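Local coordinates for protein Rho-class glutathione S-transferase (Laternula elliptica, PDB 3QAV) that probably transfers glutathione to electrophilic substrates, as a dimeric cytosolic glutathione S-transferase with a glutathione site in its thioredoxin-like N-terminal domain, at residues 48-53 and 100-105; 134-139 and 236-241; 173-178 and 210-215. All blocks are in the same frame, centred on the assembly; numbering follows the deposited sequence.

Following the chain from the N terminus, contact 1 comes first. It joins the loop after helix 36-47 (48-53) to the end of helix 91-101 and the loop after it (100-105), closing a loop within the thioredoxin-like N-terminal domain. The chain then enters the helical C-terminal domain, where contact 2 opens at helix 133-141 and closes only near the C terminus, at 236-241. Contact 3 lies wholly within that long loop and ties 173-178, after helix 148-172, to helix 207-217. Contact 1 is thus in series with the other two. Contacts 1 and 2 lie on opposite sides of the chain's centre, their own centres about 36 Å apart.

Contact 1 of 3, residues 48-53 and 100-105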
loop_
_atom_site.group_PDB
_atom_site.type_symbol
_atom_site.label_atom_id
_atom_site.label_comp_id
_atom_site.label_asym_id
_atom_site.label_seq_id
_atom_site.Cartn_x
_atom_site.Cartn_y
_atom_site.Cartn_z
ATOM N N LYS A 48 14.853 0.436 16.613
ATOM C CA LYS A 48 15.791 1.552 16.538
ATOM C C LYS A 48 16.081 2.137 17.915
ATOM O O LYS A 48 16.842 3.091 18.042
ATOM C CB LYS A 48 15.238 2.632 15.601
ATOM C CG LYS A 48 14.866 2.089 14.228
ATOM C CD LYS A 48 14.236 3.142 13.335
ATOM C CE LYS A 48 15.253 4.147 12.833
ATOM N NZ LYS A 48 16.292 3.560 11.942
ATOM N N LYS A 49 15.461 1.555 18.940
ATOM C CA LYS A 49 15.643 1.979 20.329
ATOM C C LYS A 49 15.227 3.421 20.624
ATOM O O LYS A 49 15.732 4.030 21.566
ATOM C CB LYS A 49 17.104 1.798 20.757
ATOM C CG LYS A 49 17.688 0.411 20.515
ATOM C CD LYS A 49 19.034 0.270 21.217
ATOM C CE LYS A 49 19.710 -1.058 20.918
ATOM N NZ LYS A 49 20.225 -1.137 19.519
ATOM N N ILE A 50 14.311 3.970 19.832
ATOM C CA ILE A 50 13.856 5.344 20.052
ATOM C C ILE A 50 12.888 5.427 21.231
ATOM O O ILE A 50 11.921 4.670 21.305
ATOM C CB ILE A 50 13.156 5.907 18.791
ATOM C CG1 ILE A 50 14.145 5.938 17.624
ATOM C CG2 ILE A 50 12.604 7.295 19.069
ATOM C CD1 ILE A 50 13.508 6.230 16.289
ATOM N N ASP A 51 13.152 6.345 22.154
ATOM C CA ASP A 51 12.283 6.514 23.310
ATOM C C ASP A 51 11.041 7.272 22.845
ATOM O O ASP A 51 11.157 8.288 22.157
ATOM C CB ASP A 51 12.997 7.316 24.404
ATOM C CG ASP A 51 12.329 7.174 25.765
ATOM O OD1 ASP A 51 12.496 8.085 26.607
ATOM O OD2 ASP A 51 11.650 6.149 26.001
ATOM N N TYR A 52 9.860 6.787 23.221
ATOM C CA TYR A 52 8.615 7.437 22.812
ATOM C C TYR A 52 7.506 7.345 23.850
ATOM O O TYR A 52 7.513 6.457 24.702
ATOM C CB TYR A 52 8.096 6.821 21.507
ATOM C CG TYR A 52 7.726 5.354 21.627
ATOM C CD1 TYR A 52 8.674 4.355 21.430
ATOM C CD2 TYR A 52 6.430 4.968 21.965
ATOM C CE1 TYR A 52 8.344 3.015 21.562
ATOM C CE2 TYR A 52 6.090 3.627 22.105
ATOM C CZ TYR A 52 7.051 2.656 21.901
ATOM O OH TYR A 52 6.719 1.323 22.024
ATOM N N ASP A 53 6.561 8.279 23.769
ATOM C CA ASP A 53 5.401 8.298 24.647
ATOM C C ASP A 53 4.314 7.602 23.845
ATOM O O ASP A 53 4.425 7.482 22.623
ATOM C CB ASP A 53 4.955 9.729 24.953
ATOM C CG ASP A 53 5.972 10.497 25.767
ATOM O OD1 ASP A 53 6.485 9.939 26.761
ATOM O OD2 ASP A 53 6.250 11.664 25.421
ATOM N N GLU A 100 14.354 7.762 8.337
ATOM C CA GLU A 100 15.064 8.940 7.850
ATOM C C GLU A 100 15.481 9.914 8.954
ATOM O O GLU A 100 16.560 10.502 8.895
ATOM C CB GLU A 100 14.204 9.676 6.817
ATOM C CG GLU A 100 14.405 9.206 5.390
ATOM C CD GLU A 100 13.492 9.919 4.410
ATOM O OE1 GLU A 100 13.129 11.086 4.681
ATOM O OE2 GLU A 100 13.151 9.318 3.366
ATOM N N LYS A 101 14.633 10.076 9.960
ATOM C CA LYS A 101 14.914 10.987 11.061
ATOM C C LYS A 101 15.893 10.419 12.086
ATOM O O LYS A 101 16.664 11.163 12.680
ATOM C CB LYS A 101 13.612 11.367 11.767
ATOM C CG LYS A 101 13.784 12.357 12.914
ATOM C CD LYS A 101 14.247 13.713 12.416
ATOM C CE LYS A 101 14.112 14.762 13.518
ATOM N NZ LYS A 101 14.336 16.140 13.003
ATOM N N TYR A 102 15.853 9.106 12.301
ATOM C CA TYR A 102 16.744 8.464 13.264
ATOM C C TYR A 102 17.532 7.375 12.539
ATOM O O TYR A 102 17.188 6.198 12.587
ATOM C CB TYR A 102 15.936 7.867 14.418
ATOM C CG TYR A 102 14.996 8.851 15.087
ATOM C CD1 TYR A 102 13.716 9.077 14.579
ATOM C CD2 TYR A 102 15.390 9.560 16.223
ATOM C CE1 TYR A 102 12.845 9.988 15.193
ATOM C CE2 TYR A 102 14.536 10.472 16.841
ATOM C CZ TYR A 102 13.266 10.681 16.323
ATOM O OH TYR A 102 12.419 11.585 16.925
ATOM N N PRO A 103 18.613 7.767 11.860
ATOM C CA PRO A 103 19.463 6.845 11.102
ATOM C C PRO A 103 20.452 6.007 11.909
ATOM O O PRO A 103 21.148 5.166 11.345
ATOM C CB PRO A 103 20.165 7.778 10.125
ATOM C CG PRO A 103 20.403 8.990 10.979
ATOM C CD PRO A 103 19.087 9.160 11.720
ATOM N N LYS A 104 20.506 6.229 13.218
ATOM C CA LYS A 104 21.434 5.497 14.076
ATOM C C LYS A 104 21.406 3.979 13.875
ATOM O O LYS A 104 22.454 3.350 13.689
ATOM C CB LYS A 104 21.167 5.834 15.546
ATOM C CG LYS A 104 21.929 4.965 16.538
ATOM C CD LYS A 104 23.432 5.030 16.314
ATOM C CE LYS A 104 24.168 4.126 17.291
ATOM N NZ LYS A 104 23.875 4.500 18.704
ATOM N N VAL A 105 20.213 3.394 13.922
ATOM C CA VAL A 105 20.060 1.954 13.734
ATOM C C VAL A 105 19.236 1.728 12.466
ATOM O O VAL A 105 18.008 1.626 12.521
ATOM C CB VAL A 105 19.338 1.326 14.941
ATOM C CG1 VAL A 105 19.236 -0.181 14.765
ATOM C CG2 VAL A 105 20.091 1.663 16.219
#
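Lys-48 reaches across to the backbone that follows helix 91-101. Its NZ donates a hydrogen bond to Val-105 O at 2.6 Å. The ammonium sits above the plane of that carbonyl, 54° out of it. Tyr-102 O lies 2.9 Å from the same NZ. The chain of Lys-48 bends at chi3 and chi4 (73° and 65°), which curls NZ back toward these oxygens. NZ also forms a salt bridge with Glu-99, in the last turn of helix 91-101. Nearer the backbone, Val-105 CB packs 3.9 Å from Lys-48 CA.

Ile-50 makes the apolar half of the contact. Its CD1 lies over one face of the Tyr-102 ring, 3.2 Å from CG. Ile-50 CG1 makes a CH-pi contact with the same face, 4.3 Å from the ring centroid. The Tyr-102 ring has Lys-101 CG on its opposite face and is held between the two aliphatic groups.

The contact joins the residues just past helices 36-47 and 91-101 in the thioredoxin-like fold of the GST N-terminal domain. Helix 36-47 ends in a Schellman motif, with Lys-49 at positive phi, and the chain then turns toward strand 53-56.

Shortening Lys-48 to an alanine would probably leave Val-105 O without this donor and cost Glu-99 this salt bridge. Farther out, Tyr-102 OH is hydrogen-bonded to Asp-83. Glu-100 forms a salt bridge with Arg-115 of the second subunit.

Contact 2 of 3, residues 134-139 and 236-241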
loop_
_atom_site.group_PDB
_atom_site.type_symbol
_atom_site.label_atom_id
_atom_site.label_comp_id
_atom_site.label_asym_id
_atom_site.label_seq_id
_atom_site.Cartn_x
_atom_site.Cartn_y
_atom_site.Cartn_z
ATOM N N GLU A 134 -8.830 -12.255 3.250
ATOM C CA GLU A 134 -10.143 -12.292 2.612
ATOM C C GLU A 134 -10.855 -13.597 2.958
ATOM O O GLU A 134 -12.084 -13.670 2.947
ATOM C CB GLU A 134 -10.005 -12.165 1.092
ATOM C CG GLU A 134 -10.425 -10.807 0.534
ATOM C CD GLU A 134 -11.934 -10.604 0.551
ATOM O OE1 GLU A 134 -12.642 -11.333 -0.180
ATOM O OE2 GLU A 134 -12.413 -9.718 1.295
ATOM N N PHE A 135 -10.071 -14.626 3.264
ATOM C CA PHE A 135 -10.617 -15.930 3.630
ATOM C C PHE A 135 -11.241 -15.792 5.014
ATOM O O PHE A 135 -12.209 -16.475 5.347
ATOM C CB PHE A 135 -9.493 -16.975 3.639
ATOM C CG PHE A 135 -9.950 -18.375 3.965
ATOM C CD1 PHE A 135 -9.645 -18.951 5.195
ATOM C CD2 PHE A 135 -10.655 -19.129 3.031
ATOM C CE1 PHE A 135 -10.028 -20.257 5.490
ATOM C CE2 PHE A 135 -11.045 -20.435 3.316
ATOM C CZ PHE A 135 -10.729 -21.001 4.547
ATOM N N VAL A 136 -10.675 -14.895 5.815
ATOM C CA VAL A 136 -11.179 -14.638 7.156
ATOM C C VAL A 136 -12.316 -13.631 7.044
ATOM O O VAL A 136 -13.270 -13.663 7.821
ATOM C CB VAL A 136 -10.072 -14.067 8.069
ATOM C CG1 VAL A 136 -10.654 -13.668 9.421
ATOM C CG2 VAL A 136 -8.970 -15.105 8.252
ATOM N N GLN A 137 -12.210 -12.739 6.063
ATOM C CA GLN A 137 -13.227 -11.721 5.828
ATOM C C GLN A 137 -14.539 -12.382 5.428
ATOM O O GLN A 137 -15.581 -12.141 6.037
ATOM C CB GLN A 137 -12.788 -10.776 4.706
ATOM C CG GLN A 137 -11.546 -9.958 5.005
ATOM C CD GLN A 137 -11.797 -8.861 6.016
ATOM O OE1 GLN A 137 -12.175 -9.124 7.158
ATOM N NE2 GLN A 137 -11.592 -7.616 5.599
ATOM N N TYR A 138 -14.473 -13.222 4.399
ATOM C CA TYR A 138 -15.645 -13.918 3.883
ATOM C C TYR A 138 -16.306 -14.825 4.919
ATOM O O TYR A 138 -17.533 -14.894 4.994
ATOM C CB TYR A 138 -15.253 -14.724 2.643
ATOM C CG TYR A 138 -16.414 -15.347 1.902
ATOM C CD1 TYR A 138 -17.025 -16.511 2.366
ATOM C CD2 TYR A 138 -16.896 -14.777 0.723
ATOM C CE1 TYR A 138 -18.086 -17.095 1.673
ATOM C CE2 TYR A 138 -17.955 -15.350 0.022
ATOM C CZ TYR A 138 -18.545 -16.508 0.501
ATOM O OH TYR A 138 -19.587 -17.083 -0.193
ATOM N N LYS A 139 -15.499 -15.522 5.713
ATOM C CA LYS A 139 -16.033 -16.411 6.741
ATOM C C LYS A 139 -16.625 -15.604 7.888
ATOM O O LYS A 139 -16.611 -16.044 9.037
ATOM C CB LYS A 139 -14.937 -17.336 7.280
ATOM C CG LYS A 139 -14.483 -18.410 6.300
ATOM C CD LYS A 139 -13.398 -19.302 6.900
ATOM C CE LYS A 139 -13.899 -20.063 8.123
ATOM N NZ LYS A 139 -12.836 -20.924 8.721
ATOM N N PRO A 236 -9.791 -16.006 17.600
ATOM C CA PRO A 236 -11.006 -16.081 16.782
ATOM C C PRO A 236 -11.102 -17.416 16.035
ATOM O O PRO A 236 -12.190 -17.864 15.674
ATOM C CB PRO A 236 -10.854 -14.890 15.833
ATOM C CG PRO A 236 -10.057 -13.902 16.648
ATOM C CD PRO A 236 -9.025 -14.780 17.311
ATOM N N GLY A 237 -9.949 -18.032 15.796
ATOM C CA GLY A 237 -9.903 -19.315 15.110
ATOM C C GLY A 237 -10.449 -19.393 13.692
ATOM O O GLY A 237 -10.926 -20.452 13.272
ATOM N N ASN A 238 -10.371 -18.300 12.940
ATOM C CA ASN A 238 -10.880 -18.297 11.573
ATOM C C ASN A 238 -9.961 -18.954 10.541
ATOM O O ASN A 238 -10.331 -19.095 9.379
ATOM C CB ASN A 238 -11.210 -16.869 11.143
ATOM C CG ASN A 238 -12.483 -16.357 11.779
ATOM O OD1 ASN A 238 -13.568 -16.859 11.496
ATOM N ND2 ASN A 238 -12.360 -15.360 12.649
ATOM N N LEU A 239 -8.770 -19.361 10.965
ATOM C CA LEU A 239 -7.830 -20.018 10.061
ATOM C C LEU A 239 -7.444 -21.403 10.571
ATOM O O LEU A 239 -6.468 -21.996 10.109
ATOM C CB LEU A 239 -6.577 -19.156 9.872
ATOM C CG LEU A 239 -6.803 -17.879 9.050
ATOM C CD1 LEU A 239 -5.511 -17.088 8.958
ATOM C CD2 LEU A 239 -7.299 -18.244 7.653
ATOM N N LEU A 240 -8.217 -21.912 11.526
ATOM C CA LEU A 240 -7.972 -23.230 12.095
ATOM C C LEU A 240 -8.062 -24.313 11.023
ATOM O O LEU A 240 -7.416 -25.358 11.129
ATOM C CB LEU A 240 -8.983 -23.531 13.209
ATOM C CG LEU A 240 -8.868 -22.734 14.513
ATOM C CD1 LEU A 240 -10.049 -23.057 15.426
ATOM C CD2 LEU A 240 -7.556 -23.071 15.207
ATOM N N ASP A 241 -8.847 -24.048 9.983
ATOM C CA ASP A 241 -9.040 -25.006 8.897
ATOM C C ASP A 241 -8.185 -24.710 7.663
ATOM O O ASP A 241 -8.210 -25.466 6.690
ATOM C CB ASP A 241 -10.513 -25.026 8.489
ATOM C CG ASP A 241 -10.957 -23.720 7.857
ATOM O OD1 ASP A 241 -10.739 -22.655 8.470
ATOM O OD2 ASP A 241 -11.524 -23.759 6.748
#
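Lys-139 carries the polar part of this contact. Its NZ forms a salt bridge with Asp-241 OD1 at 2.7 Å. The same NZ donates a longer hydrogen bond to Asn-238 O, 3.2 Å away, from above the carbonyl plane. One ammonium therefore grips both a carboxylate and a backbone oxygen of the tail. Asp-241 CG lies between the backbone N and the carbonyl carbon (chi1 67°), which turns the carboxylate toward helix 133-141.

The aromatic contacts centre on Phe-135. Asp-241 OD2 meets the ring at its edge, in plane, 3.6 Å from Phe-135 CZ. The carboxylate is tilted only 25° from the ring. Lys-139 CD lies over one ring face, offset toward the rim, and the chain runs on past that rim to the aspartate.

The apolar contacts are made by Leu-239 and Asn-238 CB. Leu-239 CD2 touches Phe-135 CD1 at 3.5 Å and Val-136 CG2 at 3.6 Å. Val-136 CG1 packs against Asn-238 CB at 3.7 Å.

Asn-238 N is also hydrogen-bonded to Gln-198 OE1. The type I beta turn 237-240 and the Asp-241 that follows it pin the C-terminal tail to helix 133-141 of the all-helical domain of the GST fold.

Contact 3 of 3, residues 173-178 and 210-215; sequences GGFVAT and FKYYNM
The loop 173-178 passes helix 207-217 with Phe-175 and Tyr-212 closest, their CA atoms 7.0 Å apart. Both segments belong to the all-helical C-terminal domain of the GST fold. The loop leads from helix 148-172 toward helix 183-197. Gly-173, at positive phi, is the first residue after helix 148-172.

Met-215 and Phe-175 form a Met-aromatic contact. Met-215 CE lies over one face of the Phe-175 ring, 3.9 Å from the centroid. Its nearest ring atom is CE1. SD stands obliquely to the ring, 4.6 Å from the centroid. The methionine extends from the helix with CG anti to the backbone N (chi1 161°), then bends at chi3, which brings the methyl onto the ring. The two side chains cross at about a right angle.

Tyr-212 lies alongside the loop backbone. Tyr-212 CE1 is 4.0 Å from both Phe-175 CA and Val-176 N. Its hydroxyl is hydrogen-bonded to Asp-185 OD2, which also accepts the N-H of Val-176. One carboxylate oxygen on helix 183-197 therefore links the loop and the tyrosine. Leu-169 of helix 148-172 and Phe-188 of helix 183-197 also touch Tyr-212, so the ring lies between its own helix and those two.

Gly-174 O meets both helix side chains. It lies 3.7 Å from Met-215 CE and 3.7 Å from Tyr-212 CD1, at the edge of the tyrosine ring and near its plane.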
loop_
_atom_site.group_PDB
_atom_site.type_symbol
_atom_site.label_atom_id
_atom_site.label_comp_id
_atom_site.label_asym_id
_atom_site.label_seq_id
_atom_site.Cartn_x
_atom_site.Cartn_y
_atom_site.Cartn_z
ATOM N N GLY A 173 16.887 -18.184 3.944
ATOM C CA GLY A 173 17.349 -19.021 5.030
ATOM C C GLY A 173 17.314 -18.249 6.339
ATOM O O GLY A 173 17.696 -18.769 7.387
ATOM N N GLY A 174 16.842 -17.005 6.284
ATOM C CA GLY A 174 16.785 -16.190 7.484
ATOM C C GLY A 174 15.554 -15.310 7.619
ATOM O O GLY A 174 14.532 -15.740 8.158
ATOM N N PHE A 175 15.652 -14.074 7.139
ATOM C CA PHE A 175 14.540 -13.133 7.224
ATOM C C PHE A 175 13.783 -13.057 5.893
ATOM O O PHE A 175 14.132 -13.754 4.939
ATOM C CB PHE A 175 15.069 -11.777 7.681
ATOM C CG PHE A 175 15.689 -11.817 9.057
ATOM C CD1 PHE A 175 14.926 -11.537 10.192
ATOM C CD2 PHE A 175 17.024 -12.183 9.223
ATOM C CE1 PHE A 175 15.486 -11.623 11.471
ATOM C CE2 PHE A 175 17.593 -12.271 10.500
ATOM C CZ PHE A 175 16.821 -11.991 11.624
ATOM N N VAL A 176 12.756 -12.222 5.815
ATOM C CA VAL A 176 11.933 -12.168 4.607
ATOM C C VAL A 176 12.523 -11.553 3.332
ATOM O O VAL A 176 12.064 -11.865 2.230
ATOM C CB VAL A 176 10.570 -11.497 4.920
ATOM C CG1 VAL A 176 10.725 -9.972 4.940
ATOM C CG2 VAL A 176 9.516 -11.954 3.905
ATOM N N ALA A 177 13.537 -10.704 3.461
ATOM C CA ALA A 177 14.143 -10.076 2.285
ATOM C C ALA A 177 15.644 -10.338 2.160
ATOM O O ALA A 177 16.179 -10.420 1.053
ATOM C CB ALA A 177 13.883 -8.570 2.303
ATOM N N THR A 178 16.316 -10.464 3.297
ATOM C CA THR A 178 17.753 -10.710 3.310
ATOM C C THR A 178 18.068 -11.608 4.495
ATOM O O THR A 178 17.167 -12.079 5.180
ATOM C CB THR A 178 18.540 -9.404 3.489
ATOM O OG1 THR A 178 18.343 -8.921 4.818
ATOM C CG2 THR A 178 18.060 -8.340 2.515
ATOM N N PHE A 210 6.838 -20.971 9.426
ATOM C CA PHE A 210 6.699 -21.369 10.823
ATOM C C PHE A 210 8.007 -21.139 11.572
ATOM O O PHE A 210 8.012 -20.616 12.684
ATOM C CB PHE A 210 6.303 -22.842 10.913
ATOM C CG PHE A 210 6.092 -23.332 12.319
ATOM C CD1 PHE A 210 6.989 -24.224 12.901
ATOM C CD2 PHE A 210 4.975 -22.927 13.051
ATOM C CE1 PHE A 210 6.777 -24.711 14.192
ATOM C CE2 PHE A 210 4.755 -23.408 14.341
ATOM C CZ PHE A 210 5.659 -24.303 14.912
ATOM N N LYS A 211 9.113 -21.535 10.953
ATOM C CA LYS A 211 10.437 -21.364 11.538
ATOM C C LYS A 211 10.718 -19.870 11.703
ATOM O O LYS A 211 11.293 -19.433 12.706
ATOM C CB LYS A 211 11.478 -22.008 10.619
ATOM C CG LYS A 211 12.923 -21.801 11.021
ATOM C CD LYS A 211 13.844 -22.502 10.026
ATOM C CE LYS A 211 15.308 -22.312 10.384
ATOM N NZ LYS A 211 16.210 -23.042 9.450
ATOM N N TYR A 212 10.304 -19.093 10.705
ATOM C CA TYR A 212 10.482 -17.644 10.719
ATOM C C TYR A 212 9.664 -17.073 11.872
ATOM O O TYR A 212 10.152 -16.261 12.650
ATOM C CB TYR A 212 10.001 -17.039 9.395
ATOM C CG TYR A 212 9.973 -15.516 9.378
ATOM C CD1 TYR A 212 11.147 -14.773 9.259
ATOM C CD2 TYR A 212 8.765 -14.825 9.494
ATOM C CE1 TYR A 212 11.113 -13.375 9.253
ATOM C CE2 TYR A 212 8.719 -13.440 9.492
ATOM C CZ TYR A 212 9.889 -12.720 9.370
ATOM O OH TYR A 212 9.832 -11.347 9.355
ATOM N N TYR A 213 8.420 -17.520 11.978
ATOM C CA TYR A 213 7.529 -17.065 13.036
ATOM C C TYR A 213 8.110 -17.343 14.421
ATOM O O TYR A 213 8.103 -16.477 15.294
ATOM C CB TYR A 213 6.174 -17.759 12.916
ATOM C CG TYR A 213 5.239 -17.424 14.052
ATOM C CD1 TYR A 213 4.622 -16.179 14.125
ATOM C CD2 TYR A 213 4.988 -18.342 15.071
ATOM C CE1 TYR A 213 3.781 -15.854 15.175
ATOM C CE2 TYR A 213 4.144 -18.025 16.132
ATOM C CZ TYR A 213 3.545 -16.778 16.175
ATOM O OH TYR A 213 2.719 -16.442 17.214
ATOM N N ASN A 214 8.596 -18.561 14.622
ATOM C CA ASN A 214 9.178 -18.939 15.905
ATOM C C ASN A 214 10.387 -18.084 16.243
ATOM O O ASN A 214 10.513 -17.607 17.365
ATOM C CB ASN A 214 9.575 -20.418 15.892
ATOM C CG ASN A 214 8.387 -21.333 16.081
ATOM O OD1 ASN A 214 8.399 -22.480 15.646
ATOM N ND2 ASN A 214 7.355 -20.832 16.745
ATOM N N MET A 215 11.279 -17.896 15.277
ATOM C CA MET A 215 12.463 -17.082 15.522
ATOM C C MET A 215 12.057 -15.670 15.926
ATOM O O MET A 215 12.535 -15.135 16.927
ATOM C CB MET A 215 13.349 -16.997 14.278
ATOM C CG MET A 215 14.317 -15.816 14.328
ATOM S SD MET A 215 15.310 -15.598 12.852
ATOM C CE MET A 215 14.110 -14.827 11.739
#